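Local coordinates for protein gingipain R2 Pro-Domain (PDB 4IEF) that probably keeps the arginine-specific cysteine protease gingipain R2 of Porphyromonas gingivalis latent, as the pro-domain of its zymogen, at residues F30-L35 with P50-G55; L66-R71 with N150-Q155. One frame throughout, in Å; residues are numbered along the deposited sequence.

How the contacts relate
Both contacts hang on the larger antiparallel sheet of the pro-domain, with centres 9 Å apart, but they use it differently. Contact 2 is the core one: all its touching residues are buried, and it pairs strand 69-74 with strand 144-157 close to the centre of the molecule by backbone bonds. Contact 1 lies further out and is partly buried; there the loop after strand 25-31 meets the turn after strand 45-51, mostly through side chains, with a carboxylate, a hydroxyl and a water at its outer side. The two meet directly: E54 OE1 forms a salt bridge with R71 NH2 at 2.8 Å, and F30 packs on P153.

Contact 1: F30-L35 with P50-G55; sequences FRMDNL and PTFTEG
F52 points its side chain toward the 30-35 segment, with its ring among F30, M32 and L35, and it opens a type II beta turn, F52 to G55, that follows strand 45-51. F30 turns its edge toward the face of F52 in an offset edge-to-face pair, the planes at 71° and F30 CE2 4.0 Å from F52 CE1. M32 makes a Met-aromatic contact: SD approaches the ring obliquely, 3.7 Å from F52 CG, and the chain bends at chi2 and chi3 so that CE lies over one face. On the F52 side, chi1 of 62° sets CG between the backbone N and the carbonyl carbon, which brings the ring against M32 SD. L35 adds CD1 near the ring, and its CA-H points at T51 O.

Beside this apolar patch, T53 grips D33 twice. The backbone T53 N donates to D33 O at 3.1 Å, while T53 OG1 donates to D33 OD1 at 2.7 Å, using the carboxylate lone pair that faces away from OD2. D33 OD2 is taken by Q15, so both carboxylate oxygens have partners. A water accepts from N34 ND2 at 2.9 Å; its other leg, to T53 OG1, is unusually short and its geometry doubtful.

Further out, P153 of strand 144-157 and L69 of strand 69-74 pack on both F30 and F52, while I165 of strand 162-176 meets M32 and L35. The turn itself is closed by G55 N donating to F52 O at 2.9 Å.

Contact 2: L66-R71 with N150-Q155; sequences LPILSR and NFAPLQ
L69 and F151 bond to each other in both directions: L69 N donates to F151 O at 3.0 Å, and F151 N to L69 O at 2.8 Å. The two acceptors also take CA-H contacts, F151 O from I68 and L69 O from N150. One step along, S70 OG donates to N150 OD1 at 2.8 Å; chi1 of -62° turns OG away from its own carbonyl carbon, toward that oxygen. Both OD1 and S70 OG also bond basic side-chain atoms of another protein's chain, and N150 ND2 is spent on T134 and S136. This is an antiparallel ladder, L69-F151 its hydrogen-bonded pair and S70-N150 its non-hydrogen-bonded one, within the main sheet of the pro-domain. Past A152 and P153, where strand 144-157 is broken, a water takes over: it accepts from L154 N at 2.9 Å and lies 2.8 Å from P67 O, one of several acceptors it could serve. Apolar groups pack at that end, with P67 CD 3.7 Å from L154 CD1 and L66 CD2 against L154 CB. Q155 folds back to satisfy A152 O through NE2, which comes from above the carbonyl plane and also reaches E131 O, while its OE1 accepts from G130 N.

Contact 1: F30-L35 with P50-G55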
loop_
_atom_site.group_PDB
_atom_site.type_symbol
_atom_site.label_atom_id
_atom_site.label_comp_id
_atom_site.label_asym_id
_atom_site.label_seq_id
_atom_site.Cartn_x
_atom_site.Cartn_y
_atom_site.Cartn_z
ATOM N N PHE A 30 3.510 -14.747 22.695
ATOM C CA PHE A 30 2.116 -14.445 22.412
ATOM C C PHE A 30 1.356 -14.544 23.717
ATOM O O PHE A 30 1.583 -15.479 24.498
ATOM C CB PHE A 30 1.508 -15.399 21.360
ATOM C CG PHE A 30 -0.007 -15.395 21.349
ATOM C CD1 PHE A 30 -0.730 -16.240 22.191
ATOM C CD2 PHE A 30 -0.712 -14.509 20.538
ATOM C CE1 PHE A 30 -2.128 -16.179 22.239
ATOM C CE2 PHE A 30 -2.116 -14.476 20.559
ATOM C CZ PHE A 30 -2.811 -15.309 21.408
ATOM N N ARG A 31 0.425 -13.619 23.930
ATOM C CA ARG A 31 -0.482 -13.654 25.065
ATOM C C ARG A 31 -1.876 -13.316 24.560
ATOM O O ARG A 31 -2.029 -12.409 23.734
ATOM C CB ARG A 31 -0.026 -12.735 26.200
ATOM C CG ARG A 31 0.984 -13.393 27.132
ATOM C CD ARG A 31 1.518 -12.421 28.161
ATOM N NE ARG A 31 2.360 -13.096 29.146
ATOM C CZ ARG A 31 3.080 -12.476 30.076
ATOM N NH1 ARG A 31 3.085 -11.150 30.147
ATOM N NH2 ARG A 31 3.809 -13.175 30.933
ATOM N N MET A 32 -2.881 -14.103 24.991
ATOM C CA MET A 32 -4.276 -13.918 24.589
ATOM C C MET A 32 -4.793 -12.559 25.082
ATOM O O MET A 32 -4.638 -12.222 26.255
ATOM C CB MET A 32 -5.162 -15.066 25.110
ATOM C CG MET A 32 -6.614 -14.994 24.620
ATOM S SD MET A 32 -6.789 -15.006 22.812
ATOM C CE MET A 32 -6.685 -16.769 22.501
ATOM N N ASP A 33 -5.393 -11.788 24.169
ATOM C CA ASP A 33 -5.904 -10.471 24.497
ATOM C C ASP A 33 -7.308 -10.291 23.935
ATOM O O ASP A 33 -7.545 -10.556 22.753
ATOM C CB ASP A 33 -4.950 -9.381 23.974
ATOM C CG ASP A 33 -5.304 -7.987 24.454
ATOM O OD1 ASP A 33 -5.925 -7.235 23.679
ATOM O OD2 ASP A 33 -4.968 -7.655 25.607
ATOM N N ASN A 34 -8.234 -9.843 24.803
ATOM C CA ASN A 34 -9.646 -9.546 24.521
ATOM C C ASN A 34 -10.362 -10.687 23.740
ATOM O O ASN A 34 -11.034 -10.433 22.738
ATOM C CB ASN A 34 -9.765 -8.195 23.774
ATOM C CG ASN A 34 -11.160 -7.607 23.720
ATOM O OD1 ASN A 34 -11.986 -7.792 24.612
ATOM N ND2 ASN A 34 -11.441 -6.870 22.670
ATOM N N LEU A 35 -10.223 -11.937 24.210
ATOM C CA LEU A 35 -10.905 -13.070 23.573
ATOM C C LEU A 35 -12.422 -12.948 23.774
ATOM O O LEU A 35 -12.893 -12.871 24.905
ATOM C CB LEU A 35 -10.398 -14.429 24.086
ATOM C CG LEU A 35 -11.154 -15.668 23.561
ATOM C CD1 LEU A 35 -10.786 -15.980 22.112
ATOM C CD2 LEU A 35 -10.904 -16.866 24.451
ATOM N N PRO A 50 -15.126 -17.100 17.462
ATOM C CA PRO A 50 -14.128 -16.500 18.360
ATOM C C PRO A 50 -13.393 -15.329 17.706
ATOM O O PRO A 50 -13.135 -15.356 16.506
ATOM C CB PRO A 50 -13.165 -17.659 18.660
ATOM C CG PRO A 50 -13.718 -18.866 17.937
ATOM C CD PRO A 50 -14.625 -18.358 16.874
ATOM N N THR A 51 -13.084 -14.290 18.504
ATOM C CA THR A 51 -12.335 -13.102 18.084
ATOM C C THR A 51 -11.380 -12.680 19.184
ATOM O O THR A 51 -11.724 -12.783 20.360
ATOM C CB THR A 51 -13.257 -11.915 17.707
ATOM O OG1 THR A 51 -14.210 -11.683 18.742
ATOM C CG2 THR A 51 -13.950 -12.094 16.366
ATOM N N PHE A 52 -10.181 -12.202 18.809
ATOM C CA PHE A 52 -9.190 -11.674 19.746
ATOM C C PHE A 52 -8.361 -10.613 19.030
ATOM O O PHE A 52 -8.318 -10.603 17.797
ATOM C CB PHE A 52 -8.314 -12.779 20.387
ATOM C CG PHE A 52 -7.431 -13.616 19.481
ATOM C CD1 PHE A 52 -6.161 -13.175 19.113
ATOM C CD2 PHE A 52 -7.829 -14.886 19.077
ATOM C CE1 PHE A 52 -5.330 -13.964 18.308
ATOM C CE2 PHE A 52 -6.996 -15.675 18.268
ATOM C CZ PHE A 52 -5.758 -15.202 17.880
ATOM N N THR A 53 -7.724 -9.709 19.796
ATOM C CA THR A 53 -6.891 -8.624 19.256
ATOM C C THR A 53 -5.812 -9.195 18.314
ATOM O O THR A 53 -5.065 -10.104 18.696
ATOM C CB THR A 53 -6.272 -7.788 20.385
ATOM O OG1 THR A 53 -7.252 -7.569 21.403
ATOM C CG2 THR A 53 -5.732 -6.455 19.891
ATOM N N GLU A 54 -5.799 -8.684 17.062
ATOM C CA GLU A 54 -4.894 -9.042 15.960
ATOM C C GLU A 54 -5.142 -10.493 15.458
ATOM O O GLU A 54 -4.347 -11.026 14.675
ATOM C CB GLU A 54 -3.421 -8.826 16.370
ATOM C CG GLU A 54 -2.511 -8.364 15.250
ATOM C CD GLU A 54 -1.042 -8.284 15.616
ATOM O OE1 GLU A 54 -0.728 -7.975 16.789
ATOM O OE2 GLU A 54 -0.201 -8.517 14.720
ATOM N N GLY A 55 -6.266 -11.086 15.875
ATOM C CA GLY A 55 -6.679 -12.416 15.449
ATOM C C GLY A 55 -7.277 -12.378 14.059
ATOM O O GLY A 55 -8.091 -11.499 13.762
HETATM O O HOH W 1 -9.368 -6.479 20.640
#

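Contact 2: L66-R71 with N150-Q155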
loop_
_atom_site.group_PDB
_atom_site.type_symbol
_atom_site.label_atom_id
_atom_site.label_comp_id
_atom_site.label_asym_id
_atom_site.label_seq_id
_atom_site.Cartn_x
_atom_site.Cartn_y
_atom_site.Cartn_z
ATOM N N LEU A 66 -10.941 -20.752 13.879
ATOM C CA LEU A 66 -9.937 -20.706 14.926
ATOM C C LEU A 66 -8.888 -19.667 14.533
ATOM O O LEU A 66 -7.877 -20.005 13.903
ATOM C CB LEU A 66 -9.349 -22.108 15.173
ATOM C CG LEU A 66 -10.383 -23.181 15.612
ATOM C CD1 LEU A 66 -9.896 -24.585 15.320
ATOM C CD2 LEU A 66 -10.819 -22.991 17.070
ATOM N N PRO A 67 -9.167 -18.376 14.868
ATOM C CA PRO A 67 -8.260 -17.285 14.473
ATOM C C PRO A 67 -6.821 -17.464 14.917
ATOM O O PRO A 67 -6.549 -18.060 15.957
ATOM C CB PRO A 67 -8.872 -16.048 15.135
ATOM C CG PRO A 67 -10.295 -16.378 15.286
ATOM C CD PRO A 67 -10.348 -17.844 15.579
ATOM N N ILE A 68 -5.902 -16.946 14.094
ATOM C CA ILE A 68 -4.465 -16.993 14.321
ATOM C C ILE A 68 -3.893 -15.570 14.425
ATOM O O ILE A 68 -4.534 -14.604 14.006
ATOM C CB ILE A 68 -3.738 -17.810 13.202
ATOM C CG1 ILE A 68 -3.782 -17.100 11.824
ATOM C CG2 ILE A 68 -4.227 -19.284 13.139
ATOM C CD1 ILE A 68 -2.578 -17.429 10.911
ATOM N N LEU A 69 -2.691 -15.456 14.979
ATOM C CA LEU A 69 -1.962 -14.200 15.060
ATOM C C LEU A 69 -0.652 -14.398 14.312
ATOM O O LEU A 69 0.077 -15.352 14.586
ATOM C CB LEU A 69 -1.736 -13.747 16.511
ATOM C CG LEU A 69 -1.225 -12.318 16.674
ATOM C CD1 LEU A 69 -1.827 -11.685 17.887
ATOM C CD2 LEU A 69 0.308 -12.271 16.730
ATOM N N SER A 70 -0.366 -13.505 13.363
ATOM C CA SER A 70 0.830 -13.599 12.526
ATOM C C SER A 70 1.747 -12.399 12.699
ATOM O O SER A 70 1.276 -11.262 12.812
ATOM C CB SER A 70 0.438 -13.739 11.061
ATOM O OG SER A 70 -0.310 -14.923 10.832
ATOM N N ARG A 71 3.067 -12.673 12.741
ATOM C CA ARG A 71 4.120 -11.674 12.879
ATOM C C ARG A 71 5.297 -12.015 11.980
ATOM O O ARG A 71 5.675 -13.185 11.853
ATOM C CB ARG A 71 4.587 -11.539 14.345
ATOM C CG ARG A 71 3.634 -10.769 15.254
ATOM C CD ARG A 71 3.463 -9.311 14.848
ATOM N NE ARG A 71 2.504 -8.627 15.716
ATOM C CZ ARG A 71 2.832 -7.950 16.812
ATOM N NH1 ARG A 71 4.104 -7.836 17.176
ATOM N NH2 ARG A 71 1.891 -7.373 17.548
ATOM N N ASN A 150 3.261 -17.941 12.827
ATOM C CA ASN A 150 1.828 -17.944 13.138
ATOM C C ASN A 150 1.536 -18.662 14.451
ATOM O O ASN A 150 1.957 -19.805 14.652
ATOM C CB ASN A 150 1.023 -18.606 12.010
ATOM C CG ASN A 150 1.501 -18.210 10.638
ATOM O OD1 ASN A 150 1.429 -17.039 10.253
ATOM N ND2 ASN A 150 2.085 -19.155 9.914
ATOM N N PHE A 151 0.795 -17.988 15.331
ATOM C CA PHE A 151 0.329 -18.559 16.590
ATOM C C PHE A 151 -1.103 -18.999 16.411
ATOM O O PHE A 151 -1.906 -18.205 15.925
ATOM C CB PHE A 151 0.417 -17.535 17.732
ATOM C CG PHE A 151 1.803 -17.062 18.083
ATOM C CD1 PHE A 151 2.307 -15.881 17.550
ATOM C CD2 PHE A 151 2.596 -17.783 18.973
ATOM C CE1 PHE A 151 3.583 -15.426 17.902
ATOM C CE2 PHE A 151 3.866 -17.330 19.323
ATOM C CZ PHE A 151 4.351 -16.154 18.786
ATOM N N ALA A 152 -1.426 -20.252 16.758
ATOM C CA ALA A 152 -2.791 -20.780 16.698
ATOM C C ALA A 152 -3.217 -21.088 18.152
ATOM O O ALA A 152 -3.045 -22.214 18.627
ATOM C CB ALA A 152 -2.862 -22.006 15.792
ATOM N N PRO A 153 -3.682 -20.059 18.908
ATOM C CA PRO A 153 -3.984 -20.269 20.332
ATOM C C PRO A 153 -5.366 -20.859 20.620
ATOM O O PRO A 153 -5.735 -21.001 21.792
ATOM C CB PRO A 153 -3.877 -18.861 20.910
ATOM C CG PRO A 153 -4.321 -17.979 19.798
ATOM C CD PRO A 153 -3.907 -18.646 18.522
ATOM N N LEU A 154 -6.129 -21.185 19.571
ATOM C CA LEU A 154 -7.451 -21.766 19.733
ATOM C C LEU A 154 -7.479 -23.130 19.034
ATOM O O LEU A 154 -7.412 -23.214 17.805
ATOM C CB LEU A 154 -8.550 -20.811 19.217
ATOM C CG LEU A 154 -8.654 -19.444 19.920
ATOM C CD1 LEU A 154 -9.564 -18.520 19.170
ATOM C CD2 LEU A 154 -9.134 -19.582 21.368
ATOM N N GLN A 155 -7.494 -24.194 19.846
ATOM C CA GLN A 155 -7.502 -25.586 19.395
ATOM C C GLN A 155 -8.849 -26.197 19.785
ATOM O O GLN A 155 -9.250 -26.114 20.944
ATOM C CB GLN A 155 -6.311 -26.366 19.975
ATOM C CG GLN A 155 -4.933 -25.753 19.662
ATOM C CD GLN A 155 -4.469 -25.914 18.231
ATOM O OE1 GLN A 155 -4.646 -26.962 17.602
ATOM N NE2 GLN A 155 -3.806 -24.891 17.703
HETATM O O HOH W 2 -5.953 -20.688 16.745
#